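Local coordinates for long form salivary protein D7L1 (Aedes aegypti, PDB 3DXL) that binds and sequesters host biogenic amines and eicosanoids such as leukotrienes, helping the female mosquito to feed on vertebrate blood, at residues C16-L21 with A275-K280; F50-L55 with N104-V109; E75-Y80 with K125-G130; Q148-Y153 with S271-F276. All blocks are in the same frame, centred on the assembly; numbering follows the deposited sequence. Where two conformers were deposited one is given.

Interaction 1: C16-L21 with A275-K280; sequences CMEDNL and AFNLPK
Glu-18, in the last turns of helix 6-20, and Leu-278, which closes the type I beta turn begun at Ala-275, bring their CA atoms to 5.8 Å, a close meeting of helix and irregular chain. With CG anti to its carbonyl carbon (chi1 -55°), Leu-278 sends its two methyls onto the helix: CD2 settles on the backbone at Glu-18, 3.4 Å from that residue's N, while both CD1 and CD2 lie 4.0 Å from CB of Met-17. Leu-21 closes in as well, its CD1 resting 3.6 Å from the carbonyl O of Leu-278. Beside this apolar patch, the extended chain of Glu-18 reaches Asn-277, with carboxylate and amide planes turned 86° apart. ND2 of Asn-277 gives OE2 of Glu-18 only a weak hydrogen bond of 3.4 Å; a salt bridge to Arg-213 is the stronger partner of OE2, and OD1 of Asn-277 accepts from Gln-282. A water completes the link, donating to OE1 of Glu-18 at 2.8 Å and accepting from the backbone N of Asn-277. Met-17 ties helix 6-20 to Phe-50 of helix 45-58 and Trp-34 of helix 27-34. The turn itself, besides meeting helix 6-20, is held by Arg-27 of helix 27-34, which takes the carbonyls of Asn-277 and Leu-278, and packs Phe-276 on helix 257-271.

Interaction 2: F50-L55 with N104-V109; sequences FGKCVL and NDCAAV
The all-helical PBP/GOBP fold, shared with insect odorant-binding proteins, is tied together by disulfides, and Lys-52 meets Cys-106 next to one of them, the bond from Cys-106 to Cys-49. Here helix 45-58 passes the start of helix 106-119, with the CA atoms of Lys-52 and Cys-106 5.5 Å apart. The N-cap of the second helix is Asp-105, whose OD2 accepts from the backbone N of Ala-108 at 2.9 Å, the bond coming from above the carboxylate plane. Lys-52 does most of the bridging. Its CG stands anti to the backbone N (chi1 179°) and the rest of the chain is extended, which carries the aliphatic part across the helix start: CD lies 3.9 Å from both CA and SG of Cys-106, and CG touches the CG1 branch of Val-109. One turn further along, Leu-55 and Val-109 run antiparallel alongside each other, CD1 of Leu-55 reaching CG1 of Val-109 at 3.7 Å; Tyr-61 of the short strand 61-62 touches both. The lysine thus pairs an apolar stem with a polar end: NZ of Lys-52 gives a 2.9 Å hydrogen bond to OD1 of Asn-104, approaching 49° out of the amide carbonyl plane rather than along a lone pair.

Interaction 3: E75-Y80 with K125-G130; sequences EQFKAY and KNLFHG
Gln-76, in the last turn of helix 71-79, and Tyr-80, just past its end, meet the chain leaving helix 121-127 in the N-terminal PBP/GOBP-type domain, which holds the lipid pocket; Gly-130 of this segment binds leukotriene E4, and Phe-128 lies close to Trp-37, another residue of that site. The polar part is one firm bond: NE2 of Gln-76 donates to the carbonyl O of Leu-127 at 3.0 Å, with an N-H...O angle of 162° and the acceptor almost in the amide plane. The other end of the amide, OE1, accepts from the backbone N of Phe-4, so the buried group is held at both ends. A bend at chi2 swings the amide toward Leu-127, and its plane lies within 12° of that of the Phe-128 ring. The apolar contacts lie beside it. CG of Gln-76 makes a CH-pi contact over one face of Phe-128, offset toward the rim, 4.0 Å from the ring centroid, and packs against CG of Leu-127 at 3.6 Å. CD1 of the same leucine lies 3.7 Å from CA of Phe-77. The aromatic part is a T-shaped pair: His-129 turns its edge to the face of Tyr-80, centroids 4.6 Å apart and planes at 89°. His-129 NE2 is also hydrogen-bonded to the carbonyl of Phe-4, while its CE1 stands 3.6 Å above the tyrosine plane, over the ring centre.

Interaction 4: Q148-Y153 with S271-F276; sequences QKKQSY and SQIYAF
Ser-271 and Tyr-153 join two loops distant in sequence, where segment 148-153 leads into helix 153-161 and segment 271-276 leaves helix 257-271; Lys-149, in the first loop, binds leukotriene E4. The hydroxyl of Ser-271 is the pivot. With chi1 at 81° its OG sits between the backbone N and the carbonyl carbon, from where it accepts a 3.0 Å hydrogen bond from the backbone N of Tyr-153, with an N-H...O angle of 158°; it also bonds to the main-chain carbonyl of Glu-268. Ser-152 holds the N-cap of helix 153-161. Its OG, anti to the backbone N (chi1 167°), takes the backbone N of Glu-155 and also bonds to OE2 of Glu-268, a residue that binds noradrenaline. The extended chain of Gln-272 lays its CG 3.7 Å from CB of Ser-152 and carries NE2 to the same carboxylate oxygen. Further out, the chain of Lys-150 folds back through successive bends, bringing CE to 3.9 Å from CG1 of Ile-273. Its CA, meanwhile, makes a short CA-H...O contact of 3.0 Å with the carbonyl O of Gln-272. On the remaining flank the hydroxyl of Tyr-274 comes up to the edge of the Tyr-153 ring, OH to CD1 3.3 Å, and is hydrogen-bonded to Glu-7 of helix 6-20. Contact here therefore rests on hydroxyls and carbonyls more than on apolar surface, and the grip of Ser-152 and Gln-272 on OE2 probably helps to position the Glu-268 carboxylate in the amine-binding pocket.

How the interactions relate
Burial and chemistry part ways among these contacts. Interactions 1 and 3 are largely buried, the first built round branched and sulfur-containing chains with a watered polar margin, the second round aromatic rings and an amide. Interactions 2 and 4 are only partly buried; in interaction 2 a lysine stem is central, in interaction 4 one lies at the rim. Interactions 1 and 2 lie on neighbouring helices, 6-20 and 45-58, joined by the disulfide Cys-16 to Cys-53. Interactions 1 and 4 share Ala-275 and Phe-276; interaction 1 links the two halves, with Tyr-274 to Glu-7 a further tie. Interaction 3 touches none of the others and adjoins the lipid pocket; interaction 4 holds a leukotriene-binding lysine and borders the amine pocket through Glu-268.

Interaction 1: C16-L21 with A275-K280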
loop_
_atom_site.group_PDB
_atom_site.type_symbol
_atom_site.label_atom_id
_atom_site.label_comp_id
_atom_site.label_asym_id
_atom_site.label_seq_id
_atom_site.Cartn_x
_atom_site.Cartn_y
_atom_site.Cartn_z
ATOM N N CYS A 16 1.063 -6.856 5.112
ATOM C CA CYS A 16 1.850 -7.916 5.714
ATOM C C CYS A 16 1.001 -8.803 6.626
ATOM O O CYS A 16 1.200 -10.021 6.662
ATOM C CB CYS A 16 3.038 -7.313 6.448
ATOM S SG CYS A 16 4.283 -6.658 5.312
ATOM N N MET A 17 0.020 -8.218 7.321
ATOM C CA MET A 17 -0.894 -9.031 8.114
ATOM C C MET A 17 -1.794 -9.874 7.218
ATOM O O MET A 17 -1.993 -11.060 7.480
ATOM C CB MET A 17 -1.720 -8.178 9.071
ATOM C CG MET A 17 -0.893 -7.667 10.231
ATOM S SD MET A 17 -1.876 -6.942 11.539
ATOM C CE MET A 17 -2.285 -5.375 10.767
ATOM N N GLU A 18 -2.315 -9.276 6.140
ATOM C CA GLU A 18 -3.171 -10.018 5.209
ATOM C C GLU A 18 -2.452 -11.255 4.670
ATOM O O GLU A 18 -3.038 -12.335 4.572
ATOM C CB GLU A 18 -3.643 -9.108 4.074
ATOM C CG GLU A 18 -4.712 -9.761 3.194
ATOM C CD GLU A 18 -5.295 -8.820 2.165
ATOM O OE1 GLU A 18 -5.558 -7.649 2.487
ATOM O OE2 GLU A 18 -5.525 -9.265 1.027
ATOM N N ASP A 19 -1.169 -11.092 4.357
ATOM C CA ASP A 19 -0.400 -12.175 3.761
ATOM C C ASP A 19 0.103 -13.232 4.750
ATOM O O ASP A 19 0.502 -14.323 4.332
ATOM C CB ASP A 19 0.778 -11.606 2.974
ATOM C CG ASP A 19 0.355 -10.969 1.666
ATOM O OD1 ASP A 19 -0.794 -11.186 1.217
ATOM O OD2 ASP A 19 1.190 -10.256 1.088
ATOM N N ASN A 20 0.112 -12.911 6.046
ATOM C CA ASN A 20 0.782 -13.775 7.018
ATOM C C ASN A 20 -0.049 -14.268 8.186
ATOM O O ASN A 20 0.347 -15.223 8.856
ATOM C CB ASN A 20 2.081 -13.123 7.489
ATOM C CG ASN A 20 3.095 -13.030 6.383
ATOM O OD1 ASN A 20 3.678 -14.041 5.976
ATOM N ND2 ASN A 20 3.291 -11.829 5.856
ATOM N N LEU A 21 -1.192 -13.651 8.455
ATOM C CA LEU A 21 -2.056 -14.169 9.509
ATOM C C LEU A 21 -2.434 -15.611 9.201
ATOM O O LEU A 21 -2.668 -15.962 8.049
ATOM C CB LEU A 21 -3.336 -13.341 9.614
ATOM C CG LEU A 21 -3.249 -12.002 10.339
ATOM C CD1 LEU A 21 -4.506 -11.198 10.077
ATOM C CD2 LEU A 21 -3.056 -12.205 11.830
ATOM N N ALA A 275 -7.664 -2.880 6.462
ATOM C CA ALA A 275 -7.835 -4.137 7.199
ATOM C C ALA A 275 -9.018 -4.997 6.723
ATOM O O ALA A 275 -9.458 -5.891 7.446
ATOM C CB ALA A 275 -7.947 -3.859 8.700
ATOM N N PHE A 276 -9.512 -4.737 5.504
ATOM C CA PHE A 276 -10.642 -5.461 4.883
ATOM C C PHE A 276 -10.674 -6.968 5.163
ATOM O O PHE A 276 -11.710 -7.517 5.546
ATOM C CB PHE A 276 -10.610 -5.214 3.373
ATOM C CG PHE A 276 -11.798 -5.754 2.622
ATOM C CD1 PHE A 276 -12.927 -4.969 2.438
ATOM C CD2 PHE A 276 -11.771 -7.031 2.070
ATOM C CE1 PHE A 276 -14.017 -5.448 1.722
ATOM C CE2 PHE A 276 -12.868 -7.519 1.355
ATOM C CZ PHE A 276 -13.985 -6.723 1.186
ATOM N N ASN A 277 -9.541 -7.632 4.945
ATOM C CA ASN A 277 -9.456 -9.087 5.044
ATOM C C ASN A 277 -8.871 -9.613 6.345
ATOM O O ASN A 277 -8.664 -10.825 6.472
ATOM C CB ASN A 277 -8.649 -9.641 3.866
ATOM C CG ASN A 277 -9.489 -9.825 2.616
ATOM O OD1 ASN A 277 -10.634 -10.257 2.695
ATOM N ND2 ASN A 277 -8.908 -9.536 1.452
ATOM N N LEU A 278 -8.604 -8.732 7.306
ATOM C CA LEU A 278 -7.830 -9.160 8.473
ATOM C C LEU A 278 -8.601 -10.002 9.499
ATOM O O LEU A 278 -8.131 -11.075 9.871
ATOM C CB LEU A 278 -7.053 -8.005 9.116
ATOM C CG LEU A 278 -6.117 -7.241 8.176
ATOM C CD1 LEU A 278 -5.239 -6.287 8.970
ATOM C CD2 LEU A 278 -5.269 -8.166 7.335
ATOM N N PRO A 279 -9.786 -9.543 9.962
ATOM C CA PRO A 279 -10.520 -10.425 10.885
ATOM C C PRO A 279 -10.779 -11.822 10.296
ATOM O O PRO A 279 -10.712 -12.818 11.017
ATOM C CB PRO A 279 -11.829 -9.664 11.126
ATOM C CG PRO A 279 -11.460 -8.230 10.908
ATOM C CD PRO A 279 -10.511 -8.276 9.740
ATOM N N LYS A 280 -11.059 -11.882 8.995
ATOM C CA LYS A 280 -11.192 -13.140 8.266
ATOM C C LYS A 280 -11.199 -12.816 6.789
ATOM O O LYS A 280 -11.781 -11.808 6.375
ATOM C CB LYS A 280 -12.489 -13.878 8.642
ATOM C CG LYS A 280 -12.602 -15.320 8.122
ATOM C CD LYS A 280 -11.497 -16.217 8.693
ATOM C CE LYS A 280 -11.714 -17.685 8.341
ATOM N NZ LYS A 280 -10.595 -18.555 8.827
HETATM O O HOH W 1 -6.945 -6.574 4.618
#

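Interaction 2: F50-L55 with N104-V109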
loop_
_atom_site.group_PDB
_atom_site.type_symbol
_atom_site.label_atom_id
_atom_site.label_comp_id
_atom_site.label_asym_id
_atom_site.label_seq_id
_atom_site.Cartn_x
_atom_site.Cartn_y
_atom_site.Cartn_z
ATOM N N PHE A 50 5.470 -12.470 9.042
ATOM C CA PHE A 50 4.878 -11.135 9.181
ATOM C C PHE A 50 5.974 -10.099 9.463
ATOM O O PHE A 50 6.051 -9.055 8.813
ATOM C CB PHE A 50 3.837 -11.106 10.308
ATOM C CG PHE A 50 3.451 -9.713 10.740
ATOM C CD1 PHE A 50 2.782 -8.855 9.869
ATOM C CD2 PHE A 50 3.760 -9.245 12.021
ATOM C CE1 PHE A 50 2.449 -7.561 10.255
ATOM C CE2 PHE A 50 3.411 -7.955 12.417
ATOM C CZ PHE A 50 2.757 -7.110 11.529
ATOM N N GLY A 51 6.822 -10.385 10.448
ATOM C CA GLY A 51 7.891 -9.464 10.818
ATOM C C GLY A 51 8.851 -9.231 9.670
ATOM O O GLY A 51 9.209 -8.097 9.379
ATOM N N LYS A 52 9.269 -10.306 9.005
ATOM C CA LYS A 52 10.153 -10.164 7.851
ATOM C C LYS A 52 9.497 -9.294 6.776
ATOM O O LYS A 52 10.143 -8.435 6.187
ATOM C CB LYS A 52 10.559 -11.522 7.267
ATOM C CG LYS A 52 11.474 -11.402 6.048
ATOM C CD LYS A 52 11.610 -12.707 5.267
ATOM C CE LYS A 52 12.036 -12.432 3.819
ATOM N NZ LYS A 52 12.299 -13.665 3.030
ATOM N N CYS A 53 8.211 -9.531 6.517
ATOM C CA CYS A 53 7.463 -8.754 5.520
ATOM C C CYS A 53 7.534 -7.255 5.800
ATOM O O CYS A 53 7.820 -6.458 4.905
ATOM C CB CYS A 53 6.006 -9.225 5.487
ATOM S SG CYS A 53 4.900 -8.370 4.327
ATOM N N VAL A 54 7.272 -6.874 7.047
ATOM C CA VAL A 54 7.292 -5.469 7.413
ATOM C C VAL A 54 8.699 -4.889 7.258
ATOM O O VAL A 54 8.885 -3.794 6.732
ATOM C CB VAL A 54 6.775 -5.259 8.856
ATOM C CG1 VAL A 54 6.960 -3.815 9.312
ATOM C CG2 VAL A 54 5.313 -5.669 8.979
ATOM N N LEU A 55 9.697 -5.641 7.712
ATOM C CA LEU A 55 11.083 -5.188 7.618
ATOM C C LEU A 55 11.547 -5.007 6.172
ATOM O O LEU A 55 12.294 -4.078 5.862
ATOM C CB LEU A 55 12.004 -6.155 8.367
ATOM C CG LEU A 55 11.802 -6.170 9.886
ATOM C CD1 LEU A 55 12.435 -7.401 10.513
ATOM C CD2 LEU A 55 12.322 -4.891 10.550
ATOM N N ASN A 104 18.278 -14.552 4.478
ATOM C CA ASN A 104 16.968 -14.133 3.980
ATOM C C ASN A 104 15.918 -15.240 4.114
ATOM O O ASN A 104 15.396 -15.756 3.120
ATOM C CB ASN A 104 17.095 -13.650 2.525
ATOM C CG ASN A 104 15.786 -13.121 1.958
ATOM O OD1 ASN A 104 14.958 -12.570 2.683
ATOM N ND2 ASN A 104 15.595 -13.292 0.654
ATOM N N ASP A 105 15.649 -15.625 5.355
ATOM C CA ASP A 105 14.517 -16.472 5.691
ATOM C C ASP A 105 13.798 -15.848 6.879
ATOM O O ASP A 105 14.409 -15.136 7.681
ATOM C CB ASP A 105 14.942 -17.925 5.963
ATOM C CG ASP A 105 15.876 -18.064 7.154
ATOM O OD1 ASP A 105 17.111 -18.090 6.936
ATOM O OD2 ASP A 105 15.387 -18.169 8.297
ATOM N N CYS A 106 12.499 -16.103 6.981
ATOM C CA CYS A 106 11.672 -15.451 7.991
ATOM C C CYS A 106 12.219 -15.630 9.397
ATOM O O CYS A 106 12.328 -14.670 10.156
ATOM C CB CYS A 106 10.242 -15.980 7.942
ATOM S SG CYS A 106 9.345 -15.654 6.428
ATOM N N ALA A 107 12.545 -16.871 9.741
ATOM C CA ALA A 107 12.990 -17.195 11.093
ATOM C C ALA A 107 14.240 -16.397 11.488
ATOM O O ALA A 107 14.295 -15.806 12.572
ATOM C CB ALA A 107 13.239 -18.700 11.231
ATOM N N ALA A 108 15.215 -16.361 10.586
ATOM C CA ALA A 108 16.490 -15.702 10.858
ATOM C C ALA A 108 16.342 -14.185 10.972
ATOM O O ALA A 108 16.877 -13.565 11.902
ATOM C CB ALA A 108 17.520 -16.074 9.803
ATOM N N VAL A 109 15.608 -13.590 10.033
ATOM C CA VAL A 109 15.361 -12.157 10.041
ATOM C C VAL A 109 14.612 -11.756 11.306
ATOM O O VAL A 109 15.000 -10.802 11.997
ATOM C CB VAL A 109 14.587 -11.710 8.775
ATOM C CG1 VAL A 109 14.186 -10.240 8.864
ATOM C CG2 VAL A 109 15.433 -11.959 7.533
#

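Interaction 3: E75-Y80 with K125-G130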
loop_
_atom_site.group_PDB
_atom_site.type_symbol
_atom_site.label_atom_id
_atom_site.label_comp_id
_atom_site.label_asym_id
_atom_site.label_seq_id
_atom_site.Cartn_x
_atom_site.Cartn_y
_atom_site.Cartn_z
ATOM N N GLU A 75 16.155 8.597 7.332
ATOM C CA GLU A 75 15.262 9.211 6.351
ATOM C C GLU A 75 13.915 9.528 6.986
ATOM O O GLU A 75 13.352 10.609 6.790
ATOM C CB GLU A 75 15.062 8.297 5.134
ATOM C CG GLU A 75 16.223 8.279 4.154
ATOM C CD GLU A 75 16.561 9.661 3.609
ATOM O OE1 GLU A 75 15.642 10.378 3.152
ATOM O OE2 GLU A 75 17.752 10.024 3.649
ATOM N N GLN A 76 13.411 8.578 7.771
ATOM C CA GLN A 76 12.139 8.736 8.446
ATOM C C GLN A 76 12.152 9.895 9.446
ATOM O O GLN A 76 11.230 10.711 9.485
ATOM C CB GLN A 76 11.735 7.422 9.116
ATOM C CG GLN A 76 10.301 7.382 9.606
ATOM C CD GLN A 76 9.270 7.329 8.490
ATOM O OE1 GLN A 76 9.606 7.277 7.308
ATOM N NE2 GLN A 76 8.013 7.350 8.873
ATOM N N PHE A 77 13.205 9.963 10.253
ATOM C CA PHE A 77 13.337 11.013 11.258
ATOM C C PHE A 77 13.520 12.400 10.626
ATOM O O PHE A 77 13.004 13.388 11.136
ATOM C CB PHE A 77 14.483 10.659 12.214
ATOM C CG PHE A 77 14.670 11.622 13.355
ATOM C CD1 PHE A 77 13.592 12.102 14.088
ATOM C CD2 PHE A 77 15.957 12.007 13.727
ATOM C CE1 PHE A 77 13.800 12.983 15.157
ATOM C CE2 PHE A 77 16.169 12.878 14.791
ATOM C CZ PHE A 77 15.097 13.362 15.508
ATOM N N LYS A 78 14.256 12.457 9.523
ATOM C CA LYS A 78 14.413 13.706 8.768
ATOM C C LYS A 78 13.060 14.247 8.297
ATOM O O LYS A 78 12.796 15.448 8.381
ATOM C CB LYS A 78 15.349 13.491 7.583
ATOM C CG LYS A 78 15.610 14.728 6.739
ATOM C CD LYS A 78 16.560 14.400 5.599
ATOM C CE LYS A 78 17.067 15.653 4.909
ATOM N NZ LYS A 78 17.969 15.308 3.777
ATOM N N ALA A 79 12.210 13.344 7.814
ATOM C CA ALA A 79 10.877 13.708 7.339
ATOM C C ALA A 79 9.921 14.035 8.483
ATOM O O ALA A 79 9.007 14.848 8.323
ATOM C CB ALA A 79 10.302 12.599 6.476
ATOM N N TYR A 80 10.127 13.399 9.641
ATOM C CA TYR A 80 9.229 13.574 10.783
ATOM C C TYR A 80 9.962 13.891 12.094
ATOM O O TYR A 80 10.004 13.055 13.005
ATOM C CB TYR A 80 8.314 12.347 10.945
ATOM C CG TYR A 80 7.472 12.099 9.718
ATOM C CD1 TYR A 80 6.308 12.830 9.495
ATOM C CD2 TYR A 80 7.869 11.169 8.761
ATOM C CE1 TYR A 80 5.546 12.631 8.359
ATOM C CE2 TYR A 80 7.113 10.958 7.616
ATOM C CZ TYR A 80 5.959 11.695 7.428
ATOM O OH TYR A 80 5.211 11.497 6.297
ATOM N N LYS A 125 7.953 2.609 16.988
ATOM C CA LYS A 125 6.506 2.782 16.875
ATOM C C LYS A 125 6.153 4.244 16.628
ATOM O O LYS A 125 5.336 4.559 15.765
ATOM C CB LYS A 125 5.830 2.254 18.138
ATOM C CG LYS A 125 4.325 2.191 18.101
ATOM C CD LYS A 125 3.827 1.343 19.265
ATOM C CE LYS A 125 2.376 0.957 19.088
ATOM N NZ LYS A 125 1.477 2.093 19.345
ATOM N N ASN A 126 6.772 5.153 17.374
ATOM C CA ASN A 126 6.541 6.576 17.145
ATOM C C ASN A 126 6.987 7.036 15.765
ATOM O O ASN A 126 6.264 7.770 15.079
ATOM C CB ASN A 126 7.227 7.412 18.224
ATOM C CG ASN A 126 6.541 7.308 19.570
ATOM O OD1 ASN A 126 5.526 6.644 19.724
ATOM N ND2 ASN A 126 7.119 7.971 20.570
ATOM N N LEU A 127 8.168 6.604 15.349
ATOM C CA LEU A 127 8.764 7.066 14.101
ATOM C C LEU A 127 8.014 6.599 12.863
ATOM O O LEU A 127 7.949 7.324 11.862
ATOM C CB LEU A 127 10.207 6.586 14.019
ATOM C CG LEU A 127 11.175 7.259 13.056
ATOM C CD1 LEU A 127 11.188 8.760 13.271
ATOM C CD2 LEU A 127 12.563 6.704 13.299
ATOM N N PHE A 128 7.492 5.380 12.926
ATOM C CA PHE A 128 6.882 4.740 11.769
ATOM C C PHE A 128 5.363 4.701 11.864
ATOM O O PHE A 128 4.712 3.785 11.342
ATOM C CB PHE A 128 7.500 3.368 11.549
ATOM C CG PHE A 128 8.878 3.431 10.983
ATOM C CD1 PHE A 128 9.072 3.676 9.625
ATOM C CD2 PHE A 128 9.995 3.289 11.802
ATOM C CE1 PHE A 128 10.348 3.753 9.083
ATOM C CE2 PHE A 128 11.274 3.369 11.270
ATOM C CZ PHE A 128 11.459 3.597 9.911
ATOM N N HIS A 129 4.802 5.725 12.505
ATOM C CA HIS A 129 3.350 6.005 12.460
ATOM C C HIS A 129 2.515 4.907 13.105
ATOM O O HIS A 129 1.414 4.592 12.636
ATOM C CB HIS A 129 2.863 6.323 11.032
ATOM C CG HIS A 129 3.662 7.384 10.356
ATOM N ND1 HIS A 129 3.815 8.652 10.881
ATOM C CD2 HIS A 129 4.354 7.367 9.194
ATOM C CE1 HIS A 129 4.576 9.368 10.071
ATOM N NE2 HIS A 129 4.910 8.613 9.037
ATOM N N GLY A 130 3.050 4.338 14.184
ATOM C CA GLY A 130 2.347 3.366 14.999
ATOM C C GLY A 130 1.758 3.953 16.269
ATOM O O GLY A 130 0.966 3.294 16.933
#

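Interaction 4: Q148-Y153 with S271-F276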
loop_
_atom_site.group_PDB
_atom_site.type_symbol
_atom_site.label_atom_id
_atom_site.label_comp_id
_atom_site.label_asym_id
_atom_site.label_seq_id
_atom_site.Cartn_x
_atom_site.Cartn_y
_atom_site.Cartn_z
ATOM N N GLN A 148 -7.203 9.239 3.908
ATOM C CA GLN A 148 -7.517 9.110 5.333
ATOM C C GLN A 148 -7.939 7.690 5.656
ATOM O O GLN A 148 -8.339 6.924 4.774
ATOM C CB GLN A 148 -8.630 10.088 5.720
ATOM C CG GLN A 148 -8.253 11.547 5.589
ATOM C CD GLN A 148 -7.396 12.047 6.734
ATOM O OE1 GLN A 148 -7.535 11.603 7.879
ATOM N NE2 GLN A 148 -6.509 12.980 6.433
ATOM N N LYS A 149 -7.844 7.311 6.925
ATOM C CA LYS A 149 -8.329 5.998 7.317
ATOM C C LYS A 149 -9.797 5.858 6.935
ATOM O O LYS A 149 -10.584 6.791 7.096
ATOM C CB LYS A 149 -8.121 5.765 8.816
ATOM C CG LYS A 149 -6.648 5.743 9.206
ATOM C CD LYS A 149 -6.428 5.456 10.682
ATOM C CE LYS A 149 -6.404 3.970 10.945
ATOM N NZ LYS A 149 -5.996 3.718 12.348
ATOM N N LYS A 150 -10.141 4.687 6.409
ATOM C CA LYS A 150 -11.505 4.336 6.004
ATOM C C LYS A 150 -11.994 5.100 4.762
ATOM O O LYS A 150 -13.198 5.100 4.460
ATOM C CB LYS A 150 -12.500 4.477 7.171
ATOM C CG LYS A 150 -12.118 3.721 8.451
ATOM C CD LYS A 150 -12.178 2.199 8.294
ATOM C CE LYS A 150 -13.615 1.682 8.138
ATOM N NZ LYS A 150 -14.513 1.988 9.297
ATOM N N GLN A 151 -11.067 5.715 4.028
ATOM C CA GLN A 151 -11.419 6.440 2.807
ATOM C C GLN A 151 -11.023 5.638 1.565
ATOM O O GLN A 151 -9.892 5.189 1.440
ATOM C CB GLN A 151 -10.760 7.821 2.784
ATOM C CG GLN A 151 -11.130 8.633 1.547
ATOM C CD GLN A 151 -10.468 9.993 1.503
ATOM O OE1 GLN A 151 -9.354 10.183 2.005
ATOM N NE2 GLN A 151 -11.147 10.950 0.865
ATOM N N SER A 152 -11.957 5.462 0.634
ATOM C CA SER A 152 -11.600 4.907 -0.667
ATOM C C SER A 152 -10.400 5.649 -1.243
ATOM O O SER A 152 -10.403 6.884 -1.294
ATOM C CB SER A 152 -12.770 5.086 -1.618
ATOM O OG SER A 152 -12.369 4.844 -2.956
ATOM N N TYR A 153 -9.376 4.926 -1.690
ATOM C CA TYR A 153 -8.240 5.612 -2.290
ATOM C C TYR A 153 -8.659 6.341 -3.570
ATOM O O TYR A 153 -8.167 7.422 -3.881
ATOM C CB TYR A 153 -7.041 4.682 -2.554
ATOM C CG TYR A 153 -5.738 5.456 -2.521
ATOM C CD1 TYR A 153 -4.924 5.427 -1.389
ATOM C CD2 TYR A 153 -5.344 6.268 -3.589
ATOM C CE1 TYR A 153 -3.755 6.168 -1.325
ATOM C CE2 TYR A 153 -4.187 7.014 -3.544
ATOM C CZ TYR A 153 -3.390 6.965 -2.403
ATOM O OH TYR A 153 -2.236 7.712 -2.338
ATOM N N SER A 271 -9.868 -0.906 -0.932
ATOM C CA SER A 271 -9.067 0.268 -0.554
ATOM C C SER A 271 -9.774 1.131 0.482
ATOM O O SER A 271 -9.144 1.969 1.129
ATOM C CB SER A 271 -8.673 1.130 -1.758
ATOM O OG SER A 271 -9.736 1.987 -2.159
ATOM N N GLN A 272 -11.081 0.931 0.645
ATOM C CA GLN A 272 -11.836 1.694 1.633
ATOM C C GLN A 272 -11.511 1.297 3.066
ATOM O O GLN A 272 -11.756 2.080 3.983
ATOM C CB GLN A 272 -13.335 1.508 1.416
ATOM C CG GLN A 272 -13.826 1.973 0.052
ATOM C CD GLN A 272 -15.269 1.600 -0.236
ATOM O OE1 GLN A 272 -15.962 1.023 0.600
ATOM N NE2 GLN A 272 -15.721 1.913 -1.444
ATOM N N ILE A 273 -11.004 0.080 3.263
ATOM C CA ILE A 273 -10.669 -0.422 4.594
ATOM C C ILE A 273 -9.407 -1.249 4.423
ATOM O O ILE A 273 -9.458 -2.376 3.930
ATOM C CB ILE A 273 -11.790 -1.332 5.185
ATOM C CG1 ILE A 273 -13.182 -0.684 5.069
ATOM C CG2 ILE A 273 -11.466 -1.692 6.639
ATOM C CD1 ILE A 273 -14.327 -1.634 5.375
ATOM N N TYR A 274 -8.269 -0.711 4.833
ATOM C CA TYR A 274 -7.024 -1.430 4.597
ATOM C C TYR A 274 -7.017 -2.795 5.297
ATOM O O TYR A 274 -6.500 -3.767 4.747
ATOM C CB TYR A 274 -5.813 -0.575 4.968
ATOM C CG TYR A 274 -5.419 0.444 3.910
ATOM C CD1 TYR A 274 -6.292 0.812 2.872
ATOM C CD2 TYR A 274 -4.170 1.054 3.958
ATOM C CE1 TYR A 274 -5.916 1.736 1.914
ATOM C CE2 TYR A 274 -3.790 1.990 3.018
ATOM C CZ TYR A 274 -4.679 2.333 1.988
ATOM O OH TYR A 274 -4.314 3.260 1.042
ATOM N N ALA A 275 -7.664 -2.880 6.462
ATOM C CA ALA A 275 -7.835 -4.137 7.199
ATOM C C ALA A 275 -9.018 -4.997 6.723
ATOM O O ALA A 275 -9.458 -5.891 7.446
ATOM C CB ALA A 275 -7.947 -3.859 8.700
ATOM N N PHE A 276 -9.512 -4.737 5.504
ATOM C CA PHE A 276 -10.642 -5.461 4.883
ATOM C C PHE A 276 -10.674 -6.968 5.163
ATOM O O PHE A 276 -11.710 -7.517 5.546
ATOM C CB PHE A 276 -10.610 -5.214 3.373
ATOM C CG PHE A 276 -11.798 -5.754 2.622
ATOM C CD1 PHE A 276 -12.927 -4.969 2.438
ATOM C CD2 PHE A 276 -11.771 -7.031 2.070
ATOM C CE1 PHE A 276 -14.017 -5.448 1.722
ATOM C CE2 PHE A 276 -12.868 -7.519 1.355
ATOM C CZ PHE A 276 -13.985 -6.723 1.186
#